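Local structure of putative phenazine biosynthesis PhzC/PhzF protein (Clostridium difficile, 4DUN) at residues Asp146-Leu151 and His207-Pro212; Ser183-Val188 and Gly232-Cys237. The protein probably acts as an isomerase of the PhzF family, whose members share the two-lobed diaminopimelate epimerase-like fold. One frame throughout, in Å; residues are numbered along the deposited sequence.

Interaction 1: Asp146-Leu151 and His207-Pro212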
loop_
_atom_site.group_PDB
_atom_site.type_symbol
_atom_site.label_atom_id
_atom_site.label_comp_id
_atom_site.label_asym_id
_atom_site.label_seq_id
_atom_site.Cartn_x
_atom_site.Cartn_y
_atom_site.Cartn_z
ATOM N N ASP A 146 12.786 -7.298 -21.568
ATOM C CA ASP A 146 11.923 -8.302 -20.951
ATOM C C ASP A 146 11.879 -9.580 -21.786
ATOM O O ASP A 146 12.180 -9.568 -22.992
ATOM C CB ASP A 146 10.493 -7.743 -20.819
ATOM C CG ASP A 146 10.404 -6.402 -20.114
ATOM O OD1 ASP A 146 10.849 -6.315 -18.950
ATOM O OD2 ASP A 146 9.920 -5.439 -20.738
ATOM N N LEU A 147 11.478 -10.685 -21.141
ATOM C CA LEU A 147 11.274 -11.963 -21.821
ATOM C C LEU A 147 9.829 -12.001 -22.290
ATOM O O LEU A 147 8.922 -11.662 -21.518
ATOM C CB LEU A 147 11.580 -13.150 -20.893
ATOM C CG LEU A 147 11.396 -14.548 -21.479
ATOM C CD1 LEU A 147 12.412 -14.827 -22.600
ATOM C CD2 LEU A 147 11.564 -15.618 -20.377
ATOM N N ILE A 148 9.612 -12.349 -23.563
ATOM C CA ILE A 148 8.262 -12.356 -24.124
ATOM C C ILE A 148 7.870 -13.786 -24.458
ATOM O O ILE A 148 8.533 -14.433 -25.277
ATOM C CB ILE A 148 8.165 -11.419 -25.352
ATOM C CG1 ILE A 148 8.588 -9.972 -24.956
ATOM C CG2 ILE A 148 6.739 -11.442 -25.954
ATOM C CD1 ILE A 148 9.076 -9.139 -26.074
ATOM N N LEU A 149 6.775 -14.252 -23.846
ATOM C CA LEU A 149 6.252 -15.605 -24.055
ATOM C C LEU A 149 4.947 -15.545 -24.796
ATOM O O LEU A 149 3.951 -15.017 -24.281
ATOM C CB LEU A 149 6.072 -16.359 -22.711
ATOM C CG LEU A 149 7.291 -16.367 -21.741
ATOM C CD1 LEU A 149 6.937 -17.026 -20.406
ATOM C CD2 LEU A 149 8.515 -17.030 -22.377
ATOM N N LEU A 150 4.957 -16.043 -26.031
ATOM C CA LEU A 150 3.746 -16.081 -26.835
ATOM C C LEU A 150 2.932 -17.302 -26.442
ATOM O O LEU A 150 3.386 -18.435 -26.627
ATOM C CB LEU A 150 4.064 -16.068 -28.352
ATOM C CG LEU A 150 2.848 -16.269 -29.275
ATOM C CD1 LEU A 150 1.946 -15.021 -29.300
ATOM C CD2 LEU A 150 3.268 -16.666 -30.666
ATOM N N LEU A 151 1.720 -17.078 -25.910
ATOM C CA LEU A 151 0.836 -18.186 -25.547
ATOM C C LEU A 151 -0.175 -18.420 -26.672
ATOM O O LEU A 151 -0.267 -17.602 -27.578
ATOM C CB LEU A 151 0.160 -17.950 -24.189
ATOM C CG LEU A 151 1.096 -17.693 -22.975
ATOM C CD1 LEU A 151 0.298 -17.683 -21.663
ATOM C CD2 LEU A 151 2.225 -18.743 -22.865
ATOM N N HIS A 207 4.949 -2.332 -24.478
ATOM C CA HIS A 207 4.322 -2.087 -25.774
ATOM C C HIS A 207 5.351 -1.584 -26.813
ATOM O O HIS A 207 5.074 -1.672 -28.009
ATOM C CB HIS A 207 3.068 -1.200 -25.642
ATOM C CG HIS A 207 1.972 -1.940 -24.925
ATOM N ND1 HIS A 207 1.967 -2.053 -23.552
ATOM C CD2 HIS A 207 0.977 -2.718 -25.427
ATOM C CE1 HIS A 207 0.946 -2.847 -23.254
ATOM N NE2 HIS A 207 0.302 -3.246 -24.350
ATOM N N CYS A 208 6.586 -1.206 -26.383
ATOM C CA CYS A 208 7.691 -0.926 -27.321
ATOM C C CYS A 208 8.008 -2.168 -28.152
ATOM O O CYS A 208 8.409 -2.041 -29.302
ATOM C CB CYS A 208 8.930 -0.460 -26.571
ATOM S SG CYS A 208 8.710 1.139 -25.778
ATOM N N ASN A 209 7.871 -3.359 -27.543
ATOM C CA ASN A 209 8.084 -4.643 -28.206
ATOM C C ASN A 209 6.797 -5.213 -28.761
ATOM O O ASN A 209 6.809 -5.788 -29.843
ATOM C CB ASN A 209 8.653 -5.690 -27.242
ATOM C CG ASN A 209 9.865 -5.309 -26.432
ATOM O OD1 ASN A 209 9.929 -5.621 -25.247
ATOM N ND2 ASN A 209 10.890 -4.724 -27.054
ATOM N N LEU A 210 5.705 -5.155 -27.975
ATOM C CA LEU A 210 4.456 -5.812 -28.352
ATOM C C LEU A 210 3.838 -5.197 -29.586
ATOM O O LEU A 210 3.317 -5.940 -30.424
ATOM C CB LEU A 210 3.441 -5.823 -27.183
ATOM C CG LEU A 210 3.841 -6.670 -25.960
ATOM C CD1 LEU A 210 2.872 -6.429 -24.796
ATOM C CD2 LEU A 210 3.930 -8.199 -26.306
ATOM N N ILE A 211 3.936 -3.860 -29.738
ATOM C CA ILE A 211 3.352 -3.159 -30.892
ATOM C C ILE A 211 4.041 -3.617 -32.205
ATOM O O ILE A 211 3.302 -4.106 -33.063
ATOM C CB ILE A 211 3.337 -1.627 -30.736
ATOM C CG1 ILE A 211 2.355 -1.209 -29.585
ATOM C CG2 ILE A 211 2.996 -0.939 -32.067
ATOM C CD1 ILE A 211 2.470 0.280 -29.175
ATOM N N PRO A 212 5.391 -3.513 -32.415
ATOM C CA PRO A 212 5.958 -3.988 -33.696
ATOM C C PRO A 212 5.695 -5.472 -33.907
ATOM O O PRO A 212 5.422 -5.883 -35.036
ATOM C CB PRO A 212 7.465 -3.700 -33.569
ATOM C CG PRO A 212 7.711 -3.552 -32.087
ATOM C CD PRO A 212 6.443 -2.936 -31.551
HETATM O O HOH W 1 11.093 -5.090 -23.069
#

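Interaction 2: Ser183-Val188 and Gly232-Cys237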
loop_
_atom_site.group_PDB
_atom_site.type_symbol
_atom_site.label_atom_id
_atom_site.label_comp_id
_atom_site.label_asym_id
_atom_site.label_seq_id
_atom_site.Cartn_x
_atom_site.Cartn_y
_atom_site.Cartn_z
ATOM N N SER A 183 -9.563 -11.447 -27.545
ATOM C CA SER A 183 -10.949 -11.792 -27.884
ATOM C C SER A 183 -11.717 -10.533 -28.294
ATOM O O SER A 183 -12.445 -10.555 -29.276
ATOM C CB SER A 183 -11.637 -12.453 -26.691
ATOM O OG SER A 183 -11.679 -11.562 -25.584
ATOM N N ASN A 184 -11.570 -9.454 -27.500
ATOM C CA ASN A 184 -12.236 -8.160 -27.649
ATOM C C ASN A 184 -11.238 -7.082 -28.115
ATOM O O ASN A 184 -11.638 -5.982 -28.482
ATOM C CB ASN A 184 -12.857 -7.770 -26.284
ATOM C CG ASN A 184 -13.766 -6.569 -26.326
ATOM O OD1 ASN A 184 -14.879 -6.616 -26.862
ATOM N ND2 ASN A 184 -13.304 -5.460 -25.759
ATOM N N THR A 185 -9.947 -7.405 -28.107
ATOM C CA THR A 185 -8.867 -6.487 -28.495
ATOM C C THR A 185 -7.951 -7.160 -29.507
ATOM O O THR A 185 -8.084 -8.363 -29.734
ATOM C CB THR A 185 -8.071 -6.060 -27.236
ATOM O OG1 THR A 185 -7.482 -7.214 -26.626
ATOM C CG2 THR A 185 -8.922 -5.288 -26.218
ATOM N N ASP A 186 -7.019 -6.406 -30.115
ATOM C CA ASP A 186 -6.085 -6.991 -31.079
ATOM C C ASP A 186 -5.157 -7.981 -30.406
ATOM O O ASP A 186 -4.926 -9.070 -30.945
ATOM C CB ASP A 186 -5.280 -5.903 -31.808
ATOM C CG ASP A 186 -6.171 -5.093 -32.699
ATOM O OD1 ASP A 186 -6.558 -5.606 -33.771
ATOM O OD2 ASP A 186 -6.548 -3.979 -32.294
ATOM N N PHE A 187 -4.615 -7.606 -29.226
ATOM C CA PHE A 187 -3.729 -8.472 -28.473
ATOM C C PHE A 187 -3.846 -8.181 -27.007
ATOM O O PHE A 187 -4.387 -7.142 -26.613
ATOM C CB PHE A 187 -2.264 -8.380 -28.950
ATOM C CG PHE A 187 -1.571 -7.047 -28.801
ATOM C CD1 PHE A 187 -1.592 -6.117 -29.832
ATOM C CD2 PHE A 187 -0.840 -6.750 -27.650
ATOM C CE1 PHE A 187 -0.876 -4.924 -29.732
ATOM C CE2 PHE A 187 -0.122 -5.559 -27.545
ATOM C CZ PHE A 187 -0.155 -4.645 -28.583
ATOM N N VAL A 188 -3.348 -9.121 -26.188
ATOM C CA VAL A 188 -3.398 -9.012 -24.742
ATOM C C VAL A 188 -2.058 -9.366 -24.174
ATOM O O VAL A 188 -1.277 -10.069 -24.827
ATOM C CB VAL A 188 -4.518 -9.901 -24.106
ATOM C CG1 VAL A 188 -5.913 -9.466 -24.552
ATOM C CG2 VAL A 188 -4.292 -11.399 -24.382
ATOM N N GLY A 232 -6.711 -4.459 -14.583
ATOM C CA GLY A 232 -6.863 -4.406 -16.034
ATOM C C GLY A 232 -6.569 -3.058 -16.641
ATOM O O GLY A 232 -6.843 -2.014 -16.045
ATOM N N GLY A 233 -6.002 -3.084 -17.833
ATOM C CA GLY A 233 -5.694 -1.853 -18.542
ATOM C C GLY A 233 -6.007 -1.933 -20.014
ATOM O O GLY A 233 -6.037 -3.020 -20.585
ATOM N N ILE A 234 -6.293 -0.775 -20.609
ATOM C CA ILE A 234 -6.542 -0.642 -22.039
ATOM C C ILE A 234 -5.504 0.324 -22.575
ATOM O O ILE A 234 -5.325 1.408 -22.014
ATOM C CB ILE A 234 -7.994 -0.198 -22.360
ATOM C CG1 ILE A 234 -9.044 -1.256 -21.871
ATOM C CG2 ILE A 234 -8.150 0.132 -23.855
ATOM C CD1 ILE A 234 -9.045 -2.659 -22.655
ATOM N N ILE A 235 -4.806 -0.089 -23.644
ATOM C CA ILE A 235 -3.738 0.696 -24.256
ATOM C C ILE A 235 -4.013 0.877 -25.729
ATOM O O ILE A 235 -4.136 -0.118 -26.459
ATOM C CB ILE A 235 -2.334 0.029 -24.059
ATOM C CG1 ILE A 235 -2.068 -0.410 -22.587
ATOM C CG2 ILE A 235 -1.223 0.963 -24.585
ATOM C CD1 ILE A 235 -2.607 -1.860 -22.226
ATOM N N GLN A 236 -4.088 2.135 -26.167
ATOM C CA GLN A 236 -4.237 2.476 -27.588
ATOM C C GLN A 236 -2.832 2.471 -28.159
ATOM O O GLN A 236 -1.933 3.098 -27.572
ATOM C CB GLN A 236 -4.941 3.838 -27.814
ATOM C CG GLN A 236 -6.302 4.003 -27.133
ATOM C CD GLN A 236 -7.308 2.939 -27.490
ATOM O OE1 GLN A 236 -7.410 2.484 -28.639
ATOM N NE2 GLN A 236 -8.068 2.508 -26.496
ATOM N N CYS A 237 -2.639 1.736 -29.256
ATOM C CA CYS A 237 -1.345 1.465 -29.882
ATOM C C CYS A 237 -1.314 1.922 -31.303
ATOM O O CYS A 237 -2.252 1.643 -32.056
ATOM C CB CYS A 237 -1.054 -0.030 -29.829
ATOM S SG CYS A 237 -0.948 -0.709 -28.159
#

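Interaction 1: Asp146-Leu151 and His207-Pro212
Ile148 on strand 147-150 meets Asn209 and Leu210 on helix 207-218, in a strand-against-helix packing of the diaminopimelate epimerase-like fold, where strands curl round a helix. The closest approach is made by the terminal methyl of the isoleucine: Ile148 CD1 lies 3.7 Å from both Asn209 CB and Asn209 OD1 and almost as near to CG, so it lies along the CB-CG-OD1 side of the asparagine. Ile148 uses both its branches here. Its CG1 stands anti to the carbonyl carbon (chi1 -57°) and carries CD1 to Asn209, while CG2, anti to the backbone N, turns to Leu210 at a looser 4.3 Å from CD2. The beta-branched side chain suits its place, since its two branches reach two successive helix residues.

Beside this apolar patch lies a polar one, also buried. Asn209 ND2 gives a hydrogen bond to Ile119 O, which leaves OD1 turned to a water. Asp146, just before the strand, holds the same water twice, and its OD1 is bonded to Tyr191 OH. The water is therefore fixed by three bonds: it accepts from Asp146 N at 3.2 Å, donates to Asp146 OD2 at 2.6 Å, and donates to Asn209 OD1 across a short 2.5 Å.

Interaction 2: Ser183-Val188 and Gly232-Cys237
The phenyl ring of Phe187 stacks with the ring of Trp214 from helix 207-218 and meets the sulfur of Cys237 obliquely, neither squarely over a face nor at an edge, across a gap between two strands of the epimerase-like fold. Cys237 comes up to the far end of the ring: its SG is 4.0 Å from Phe187 CZ and 5.2 Å from the ring centroid, in a direction 60° off the ring normal. This is a sulfur-aromatic contact, in which a soft, polarisable sulfur packs against aromatic carbon. The phenyl group reaches this place because CG sits between the backbone N and the carbonyl carbon (chi1 63°), and the length of the ring then brings CZ towards Cys237.

The strands that bear the two residues, 187-193 and 233-239, are not neighbours. Strand 222-227 runs between them, parallel to the first and antiparallel to the second, and Phe187 also packs on Ala225 of that strand. The contact thus spans one intervening strand, on the side that faces helix 207-218, where Cys237 also touches Ile211. Asp186 ties its segment to that middle strand through OD2, which accepts from Val224 N, while OD1 forms a salt bridge with Lys220.

Nearer the surface the same two segments meet again. Thr185, which also packs on Val224, offers its methyl rather than its hydroxyl, and Ile234 extends its longer branch towards it. Threonine suits a partly exposed loop, with a polar atom and an apolar one on the same carbon. Isoleucine has the reach to cross the remaining distance, since Thr185 and Ile234 have their CA atoms 9.0 Å apart; the methyls Thr185 CG2 and Ile234 CD1 stand 4.4 Å from each other.

Helix 207-218 takes part in interaction 1, packed on strand 147-150, and covers the buried end of interaction 2, where the Phe187 and Cys237 side chains reach across the strand between. The two contacts join directly: Leu210 CB lies 3.6 Å from Phe187 CE2, and Ile211 CD1 lies 3.6 Å from Cys237 CB, while the His207 ring touches both Phe187 and Ile235. Leu210 is thus shared, whereas Asn209 serves interaction 1 and His207 and Ile211 face interaction 2. Interaction 1 is wholly buried, and a water joins Asp146 to Asn209. Interaction 2 is apolar and sulfur-aromatic at its buried end but grades into a thin methyl contact at its partly exposed one.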